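Local coordinates for arginine--tRNA ligase (Campylobacter jejuni, PDB 3FNR), which catalyses the ATP-dependent attachment of L-arginine to tRNA(Arg), releasing AMP and diphosphate, at residues 339-343 / 407-411; 379-383 / 402-406; 118-122 / 142-147. The protein carries 1 engineered substitution. All blocks are in the same frame, centred on the assembly; numbering follows the deposited sequence.

Interaction 1 of 3, residues 339-343 / 407-411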
loop_
_atom_site.group_PDB
_atom_site.type_symbol
_atom_site.label_atom_id
_atom_site.label_comp_id
_atom_site.label_asym_id
_atom_site.label_seq_id
_atom_site.Cartn_x
_atom_site.Cartn_y
_atom_site.Cartn_z
ATOM N N TYR A 339 -2.203 18.826 11.995
ATOM C CA TYR A 339 -1.999 20.154 11.468
ATOM C C TYR A 339 -2.744 20.362 10.150
ATOM O O TYR A 339 -3.392 21.400 9.959
ATOM C CB TYR A 339 -0.498 20.398 11.309
ATOM C CG TYR A 339 -0.097 21.855 11.182
ATOM C CD1 TYR A 339 0.618 22.297 10.072
ATOM C CD2 TYR A 339 -0.427 22.787 12.173
ATOM C CE1 TYR A 339 0.995 23.630 9.940
ATOM C CE2 TYR A 339 -0.050 24.128 12.054
ATOM C CZ TYR A 339 0.662 24.537 10.932
ATOM O OH TYR A 339 1.052 25.849 10.783
ATOM N N ILE A 340 -2.688 19.356 9.275
ATOM C CA ILE A 340 -3.387 19.406 7.997
ATOM C C ILE A 340 -4.896 19.338 8.228
ATOM O O ILE A 340 -5.636 20.156 7.682
ATOM C CB ILE A 340 -2.897 18.317 7.001
ATOM C CG1 ILE A 340 -1.423 18.546 6.641
ATOM C CG2 ILE A 340 -3.735 18.340 5.737
ATOM C CD1 ILE A 340 -0.686 17.314 6.141
ATOM N N ASN A 341 -5.342 18.397 9.062
ATOM C CA ASN A 341 -6.761 18.304 9.448
ATOM C C ASN A 341 -7.269 19.579 10.116
ATOM O O ASN A 341 -8.414 19.992 9.892
ATOM C CB ASN A 341 -7.019 17.110 10.390
ATOM C CG ASN A 341 -7.492 15.855 9.660
ATOM O OD1 ASN A 341 -8.186 15.925 8.645
ATOM N ND2 ASN A 341 -7.142 14.692 10.204
ATOM N N TYR A 342 -6.417 20.191 10.935
ATOM C CA TYR A 342 -6.753 21.439 11.621
ATOM C C TYR A 342 -7.049 22.566 10.627
ATOM O O TYR A 342 -7.987 23.325 10.834
ATOM C CB TYR A 342 -5.659 21.850 12.617
ATOM C CG TYR A 342 -6.076 22.978 13.542
ATOM C CD1 TYR A 342 -7.361 23.017 14.091
ATOM C CD2 TYR A 342 -5.186 24.001 13.874
ATOM C CE1 TYR A 342 -7.754 24.052 14.925
ATOM C CE2 TYR A 342 -5.570 25.043 14.713
ATOM C CZ TYR A 342 -6.856 25.056 15.236
ATOM O OH TYR A 342 -7.250 26.075 16.071
ATOM N N ALA A 343 -6.275 22.634 9.542
ATOM C CA ALA A 343 -6.523 23.581 8.458
ATOM C C ALA A 343 -7.920 23.400 7.877
ATOM O O ALA A 343 -8.679 24.365 7.761
ATOM C CB ALA A 343 -5.468 23.435 7.380
ATOM N N ALA A 407 -1.069 23.452 4.284
ATOM C CA ALA A 407 -1.633 23.662 5.623
ATOM C C ALA A 407 -0.900 24.797 6.336
ATOM O O ALA A 407 -1.539 25.646 6.952
ATOM C CB ALA A 407 -1.571 22.403 6.450
ATOM N N ALA A 408 0.430 24.804 6.229
ATOM C CA ALA A 408 1.265 25.836 6.834
ATOM C C ALA A 408 0.870 27.218 6.312
ATOM O O ALA A 408 0.612 28.127 7.097
ATOM C CB ALA A 408 2.738 25.568 6.548
ATOM N N ASN A 409 0.810 27.346 4.987
ATOM C CA ASN A 409 0.450 28.589 4.330
ATOM C C ASN A 409 -0.973 29.032 4.616
ATOM O O ASN A 409 -1.199 30.219 4.830
ATOM C CB ASN A 409 0.696 28.490 2.834
ATOM C CG ASN A 409 2.155 28.349 2.509
ATOM O OD1 ASN A 409 3.009 28.902 3.194
ATOM N ND2 ASN A 409 2.456 27.588 1.470
ATOM N N PHE A 410 -1.920 28.091 4.646
ATOM C CA PHE A 410 -3.286 28.425 5.052
ATOM C C PHE A 410 -3.330 28.992 6.463
ATOM O O PHE A 410 -3.882 30.067 6.675
ATOM C CB PHE A 410 -4.253 27.240 4.992
ATOM C CG PHE A 410 -5.549 27.512 5.714
ATOM C CD1 PHE A 410 -6.506 28.336 5.143
ATOM C CD2 PHE A 410 -5.790 26.984 6.983
ATOM C CE1 PHE A 410 -7.692 28.627 5.813
ATOM C CE2 PHE A 410 -6.968 27.265 7.662
ATOM C CZ PHE A 410 -7.917 28.089 7.082
ATOM N N HIS A 411 -2.777 28.245 7.417
ATOM C CA HIS A 411 -2.800 28.623 8.819
ATOM C C HIS A 411 -2.259 30.028 9.001
ATOM O O HIS A 411 -2.901 30.852 9.641
ATOM C CB HIS A 411 -2.008 27.626 9.677
ATOM C CG HIS A 411 -2.755 26.360 9.983
ATOM N ND1 HIS A 411 -3.976 26.353 10.621
ATOM C CD2 HIS A 411 -2.445 25.060 9.756
ATOM C CE1 HIS A 411 -4.388 25.106 10.771
ATOM N NE2 HIS A 411 -3.480 24.301 10.251
#
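The backbone oxygen of Y339 takes two N-H donors, NE2 of H411 from the neighbouring helix and the amide N of A343 from its own, arriving from opposite faces of its carbonyl plane. The bond from H411 NE2 to Y339 O is 2.9 Å long and nearly straight (170°), and it lies in the imidazole plane, so the ring itself aims the proton. The setting is a helix-helix interface inside the helical DALR anticodon-binding domain: helices 336-353 and 398-416 meet here at 45°, and the axes of these segments approach to 9.2 Å. Alanines permit that approach, since a lone methyl takes little space; A407 CB sits 3.8 Å from I340 CA and 4.1 Å from A343 CB. Histidine suits its place because it is flat and has two nitrogens; ND1 is hydrogen-bonded to R346, which fixes the ring's rotation. With Y339 CG anti to the backbone N (chi1 -162°), the phenol runs past the imidazole in the opposite direction, and one face receives H411 CD2, 3.4 Å from Y339 CZ, the two planes tilted obliquely. Y342 completes an aromatic cluster, its ring slid well past the imidazole. F410 CD2 lies over one face of the imidazole, toward its rim, and 3.6 Å from A343 CB.

Interaction 2 of 3, residues 379-383 / 402-406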
loop_
_atom_site.group_PDB
_atom_site.type_symbol
_atom_site.label_atom_id
_atom_site.label_comp_id
_atom_site.label_asym_id
_atom_site.label_seq_id
_atom_site.Cartn_x
_atom_site.Cartn_y
_atom_site.Cartn_z
ATOM N N GLU A 379 -1.647 27.764 -5.036
ATOM C CA GLU A 379 -1.245 26.545 -4.347
ATOM C C GLU A 379 -2.396 25.544 -4.305
ATOM O O GLU A 379 -2.195 24.357 -4.559
ATOM C CB GLU A 379 -0.753 26.870 -2.931
ATOM C CG GLU A 379 0.077 25.764 -2.275
ATOM C CD GLU A 379 0.686 26.181 -0.938
ATOM O OE1 GLU A 379 1.662 25.536 -0.498
ATOM O OE2 GLU A 379 0.203 27.157 -0.328
ATOM N N ALA A 380 -3.602 26.030 -4.010
ATOM C CA ALA A 380 -4.789 25.174 -3.995
ATOM C C ALA A 380 -4.994 24.508 -5.354
ATOM O O ALA A 380 -5.155 23.288 -5.429
ATOM C CB ALA A 380 -6.036 25.966 -3.584
ATOM N N LEU A 381 -4.934 25.306 -6.421
ATOM C CA LEU A 381 -5.186 24.819 -7.779
ATOM C C LEU A 381 -4.050 23.969 -8.358
ATOM O O LEU A 381 -4.273 23.180 -9.273
ATOM C CB LEU A 381 -5.518 25.987 -8.713
ATOM C CG LEU A 381 -6.821 26.709 -8.362
ATOM C CD1 LEU A 381 -6.918 28.030 -9.101
ATOM C CD2 LEU A 381 -8.034 25.828 -8.664
ATOM N N ASN A 382 -2.851 24.125 -7.799
ATOM C CA ASN A 382 -1.652 23.412 -8.239
ATOM C C ASN A 382 -1.651 21.906 -7.918
ATOM O O ASN A 382 -0.724 21.205 -8.315
ATOM C CB ASN A 382 -0.415 24.057 -7.608
ATOM C CG ASN A 382 0.896 23.607 -8.259
ATOM O OD1 ASN A 382 1.851 23.233 -7.566
ATOM N ND2 ASN A 382 0.941 23.630 -9.584
ATOM N N LEU A 383 -2.668 21.421 -7.196
ATOM C CA LEU A 383 -2.770 19.997 -6.835
ATOM C C LEU A 383 -2.700 19.079 -8.057
ATOM O O LEU A 383 -1.971 18.096 -8.034
ATOM C CB LEU A 383 -4.037 19.712 -6.012
ATOM C CG LEU A 383 -4.299 18.268 -5.549
ATOM C CD1 LEU A 383 -3.165 17.711 -4.711
ATOM C CD2 LEU A 383 -5.606 18.161 -4.795
ATOM N N TYR A 402 3.112 18.405 -0.314
ATOM C CA TYR A 402 2.200 19.419 -0.829
ATOM C C TYR A 402 1.260 19.864 0.283
ATOM O O TYR A 402 1.045 21.058 0.495
ATOM C CB TYR A 402 1.388 18.860 -2.015
ATOM C CG TYR A 402 0.207 19.728 -2.429
ATOM C CD1 TYR A 402 0.381 20.818 -3.272
ATOM C CD2 TYR A 402 -1.080 19.453 -1.969
ATOM C CE1 TYR A 402 -0.703 21.630 -3.641
ATOM C CE2 TYR A 402 -2.160 20.253 -2.324
ATOM C CZ TYR A 402 -1.969 21.339 -3.155
ATOM O OH TYR A 402 -3.049 22.115 -3.508
ATOM N N LEU A 403 0.710 18.875 0.980
ATOM C CA LEU A 403 -0.310 19.079 1.982
ATOM C C LEU A 403 0.243 19.806 3.199
ATOM O O LEU A 403 -0.419 20.697 3.743
ATOM C CB LEU A 403 -0.856 17.722 2.384
ATOM C CG LEU A 403 -2.348 17.428 2.251
ATOM C CD1 LEU A 403 -3.037 18.256 1.171
ATOM C CD2 LEU A 403 -2.497 15.951 1.990
ATOM N N LYS A 404 1.448 19.412 3.616
ATOM C CA LYS A 404 2.194 20.077 4.684
ATOM C C LYS A 404 2.348 21.568 4.423
ATOM O O LYS A 404 2.020 22.395 5.275
ATOM C CB LYS A 404 3.591 19.472 4.813
ATOM C CG LYS A 404 3.788 18.566 5.998
ATOM C CD LYS A 404 5.280 18.353 6.289
ATOM C CE LYS A 404 6.019 17.718 5.107
ATOM N NZ LYS A 404 7.461 17.462 5.404
ATOM N N ASN A 405 2.858 21.897 3.241
ATOM C CA ASN A 405 3.086 23.277 2.862
ATOM C C ASN A 405 1.785 24.058 2.704
ATOM O O ASN A 405 1.708 25.216 3.098
ATOM C CB ASN A 405 3.925 23.346 1.589
ATOM C CG ASN A 405 5.323 22.781 1.780
ATOM O OD1 ASN A 405 5.943 22.947 2.835
ATOM N ND2 ASN A 405 5.829 22.113 0.751
ATOM N N LEU A 406 0.763 23.418 2.149
ATOM C CA LEU A 406 -0.540 24.060 1.981
ATOM C C LEU A 406 -1.206 24.366 3.322
ATOM O O LEU A 406 -1.837 25.420 3.478
ATOM C CB LEU A 406 -1.454 23.188 1.128
ATOM C CG LEU A 406 -2.886 23.646 0.820
ATOM C CD1 LEU A 406 -2.907 24.936 0.018
ATOM C CD2 LEU A 406 -3.604 22.564 0.061
HETATM O O HOH W 1 1.852 23.021 -1.378
#
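A tyrosine hydroxyl bound to the carbonyl of E379 in helix 371-381 joins that helix to helix 398-416. Y402 OH donates to E379 O over 2.6 Å, and this acceptor lies at the edge of the phenol ring, near its plane. The oxygen's bond within its own segment, from N382 N, is weak, so a donor from helix 398-416 suits it well; tyrosine, long and rigid, can deliver one across the gap. A chi1 of 167° swings the ring away from its own backbone N and out toward E379. L383 brings in helix 383-393: its side chain crosses that of Y402 at about a right angle, with CD1 3.6 Å from Y402 CE2, an apolar methyl against aromatic carbon. These helices belong to the all-helical DALR anticodon-binding domain, where helix 425-445 also borders this contact: S438 bonds to A380 O and touches Y402. Glutamate suits a partly exposed site because its methylenes can pack while its carboxylate stays polar. The extended chain of E379 runs alongside L406 in the opposite sense, CG 3.9 Å from L406 CD1. At its end OE2 is hydrogen-bonded to N409, while one water donates both to E379 OE1 (2.7 Å) and to Y402 O (2.8 Å).

Interaction 3 of 3, residues 118-122 / 142-147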
loop_
_atom_site.group_PDB
_atom_site.type_symbol
_atom_site.label_atom_id
_atom_site.label_comp_id
_atom_site.label_asym_id
_atom_site.label_seq_id
_atom_site.Cartn_x
_atom_site.Cartn_y
_atom_site.Cartn_z
ATOM N N LEU A 118 -6.688 -19.205 17.174
ATOM C CA LEU A 118 -7.025 -20.025 16.026
ATOM C C LEU A 118 -7.144 -21.496 16.425
ATOM O O LEU A 118 -7.993 -22.213 15.897
ATOM C CB LEU A 118 -5.950 -19.837 14.954
ATOM C CG LEU A 118 -6.130 -20.298 13.513
ATOM C CD1 LEU A 118 -7.404 -19.748 12.891
ATOM C CD2 LEU A 118 -4.909 -19.861 12.729
ATOM N N ALA A 119 -6.292 -21.929 17.359
ATOM C CA ALA A 119 -6.366 -23.264 17.956
ATOM C C ALA A 119 -7.671 -23.493 18.725
ATOM O O ALA A 119 -8.213 -24.599 18.721
ATOM C CB ALA A 119 -5.190 -23.488 18.867
ATOM N N LYS A 120 -8.156 -22.445 19.390
ATOM C CA LYS A 120 -9.439 -22.479 20.089
ATOM C C LYS A 120 -10.591 -22.525 19.097
ATOM O O LYS A 120 -11.612 -23.168 19.356
ATOM C CB LYS A 120 -9.595 -21.268 21.010
ATOM C CG LYS A 120 -8.843 -21.383 22.329
ATOM C CD LYS A 120 -9.248 -20.283 23.315
ATOM C CE LYS A 120 -10.620 -20.551 23.938
ATOM N NZ LYS A 120 -11.012 -19.508 24.930
ATOM N N GLU A 121 -10.421 -21.833 17.970
ATOM C CA GLU A 121 -11.375 -21.888 16.867
ATOM C C GLU A 121 -11.373 -23.277 16.241
ATOM O O GLU A 121 -12.430 -23.796 15.883
ATOM C CB GLU A 121 -11.045 -20.841 15.800
ATOM C CG GLU A 121 -11.891 -19.576 15.841
ATOM C CD GLU A 121 -11.574 -18.622 14.688
ATOM O OE1 GLU A 121 -12.490 -18.324 13.889
ATOM O OE2 GLU A 121 -10.406 -18.179 14.576
ATOM N N ALA A 122 -10.181 -23.866 16.130
ATOM C CA ALA A 122 -9.996 -25.190 15.534
ATOM C C ALA A 122 -10.626 -26.293 16.376
ATOM O O ALA A 122 -11.315 -27.166 15.848
ATOM C CB ALA A 122 -8.511 -25.473 15.305
ATOM N N TRP A 142 -7.835 -25.121 6.175
ATOM C CA TRP A 142 -8.827 -24.371 6.949
ATOM C C TRP A 142 -8.179 -23.142 7.577
ATOM O O TRP A 142 -8.775 -22.065 7.603
ATOM C CB TRP A 142 -9.432 -25.254 8.048
ATOM C CG TRP A 142 -10.325 -24.512 9.021
ATOM C CD1 TRP A 142 -11.656 -24.244 8.872
ATOM C CD2 TRP A 142 -9.942 -23.954 10.288
ATOM N NE1 TRP A 142 -12.129 -23.549 9.963
ATOM C CE2 TRP A 142 -11.098 -23.356 10.847
ATOM C CE3 TRP A 142 -8.738 -23.900 11.004
ATOM C CZ2 TRP A 142 -11.084 -22.712 12.090
ATOM C CZ3 TRP A 142 -8.721 -23.255 12.238
ATOM C CH2 TRP A 142 -9.890 -22.668 12.766
ATOM N N ALA A 143 -6.967 -23.333 8.088
ATOM C CA ALA A 143 -6.224 -22.291 8.784
ATOM C C ALA A 143 -5.790 -21.166 7.860
ATOM O O ALA A 143 -6.003 -20.000 8.180
ATOM C CB ALA A 143 -5.026 -22.877 9.465
ATOM N N LYS A 144 -5.192 -21.524 6.721
ATOM C CA LYS A 144 -4.661 -20.540 5.780
ATOM C C LYS A 144 -5.774 -19.659 5.225
ATOM O O LYS A 144 -5.534 -18.499 4.887
ATOM C CB LYS A 144 -3.839 -21.204 4.657
ATOM C CG LYS A 144 -4.627 -21.993 3.605
ATOM C CD LYS A 144 -4.890 -21.190 2.333
ATOM C CE LYS A 144 -5.374 -22.093 1.199
ATOM N NZ LYS A 144 -6.793 -22.497 1.315
ATOM N N ASP A 145 -6.982 -20.220 5.142
ATOM C CA ASP A 145 -8.164 -19.464 4.750
ATOM C C ASP A 145 -8.590 -18.473 5.834
ATOM O O ASP A 145 -9.081 -17.391 5.521
ATOM C CB ASP A 145 -9.318 -20.405 4.390
ATOM C CG ASP A 145 -9.188 -20.986 2.985
ATOM O OD1 ASP A 145 -8.679 -20.281 2.082
ATOM O OD2 ASP A 145 -9.605 -22.147 2.783
ATOM N N LYS A 146 -8.398 -18.850 7.098
ATOM C CA LYS A 146 -8.699 -17.963 8.222
ATOM C C LYS A 146 -7.670 -16.836 8.291
ATOM O O LYS A 146 -8.025 -15.683 8.536
ATOM C CB LYS A 146 -8.721 -18.734 9.546
ATOM C CG LYS A 146 -9.896 -19.692 9.747
ATOM C CD LYS A 146 -11.078 -19.036 10.455
ATOM C CE LYS A 146 -12.202 -18.683 9.495
ATOM N NZ LYS A 146 -13.478 -18.408 10.222
ATOM N N MET A 147 -6.403 -17.180 8.061
ATOM C CA MET A 147 -5.319 -16.198 8.031
ATOM C C MET A 147 -5.431 -15.216 6.878
ATOM O O MET A 147 -5.073 -14.054 7.020
ATOM C CB MET A 147 -3.952 -16.883 8.012
ATOM C CG MET A 147 -3.586 -17.598 9.306
ATOM S SD MET A 147 -3.425 -16.540 10.755
ATOM C CE MET A 147 -5.112 -16.459 11.361
#
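The indole of W142 receives K146 CG over one face, 3.9 Å above the plane and toward the rim, while L118 O and E121 CB lie at its edge, in plane. The six-membered end of the ring thus points into the backbone of helix 113-126, with CH2 3.7 Å from L118 O. Here two helices of the class I synthetase catalytic domain pack together: 113-126 and 136-157 run at 130°, and the axes of these segments stay 11.4 Å apart, a wide spacing that large side chains must fill. Tryptophan does so by its length, the trans setting of its first torsion (chi1 172°) carrying the ring across. At the tip of the ring A122, being small, lets the indole approach, its CB 3.8 Å from W142 CZ3, and F126 adds an edge-to-face ring pair. L118 suits a site between several neighbours because its two methyls can part. CD1 touches both W142 CZ3 and K146 CB, while CD2 meets M147 CE tip to tip at 3.7 Å, where the flexible thioether bends to fit. Helix 80-98 borders the contact, I90 touching both L118 and A143. Toward solvent the side chains of E121 and K146 cross obliquely: the bent lysine chain, whose CG lies over the indole, then turns toward E121, and its NZ lies 3.8 Å from E121 OE1, a long salt bridge.

In the fold
From the N terminus, interaction 3 comes first: 118-122 meets 142-147 after a short, partly helical connection, joining two successive helices of the catalytic domain. That loop closes long before 339-343 opens interaction 1, which closes at 407-411 with 63 residues between; interaction 2, between 379-383 and 402-406, is nested inside this larger loop, and both belong to the anticodon-binding domain. Helix 398-416 serves both, consecutive segments of it facing helix 371-381 and then helix 336-353, and the two contacts touch through N409 and E379 and through I340 against the backbone of L403. Interaction 3 lies on the opposite side of the chain's centre, its centre about 45 Å from that of interaction 1.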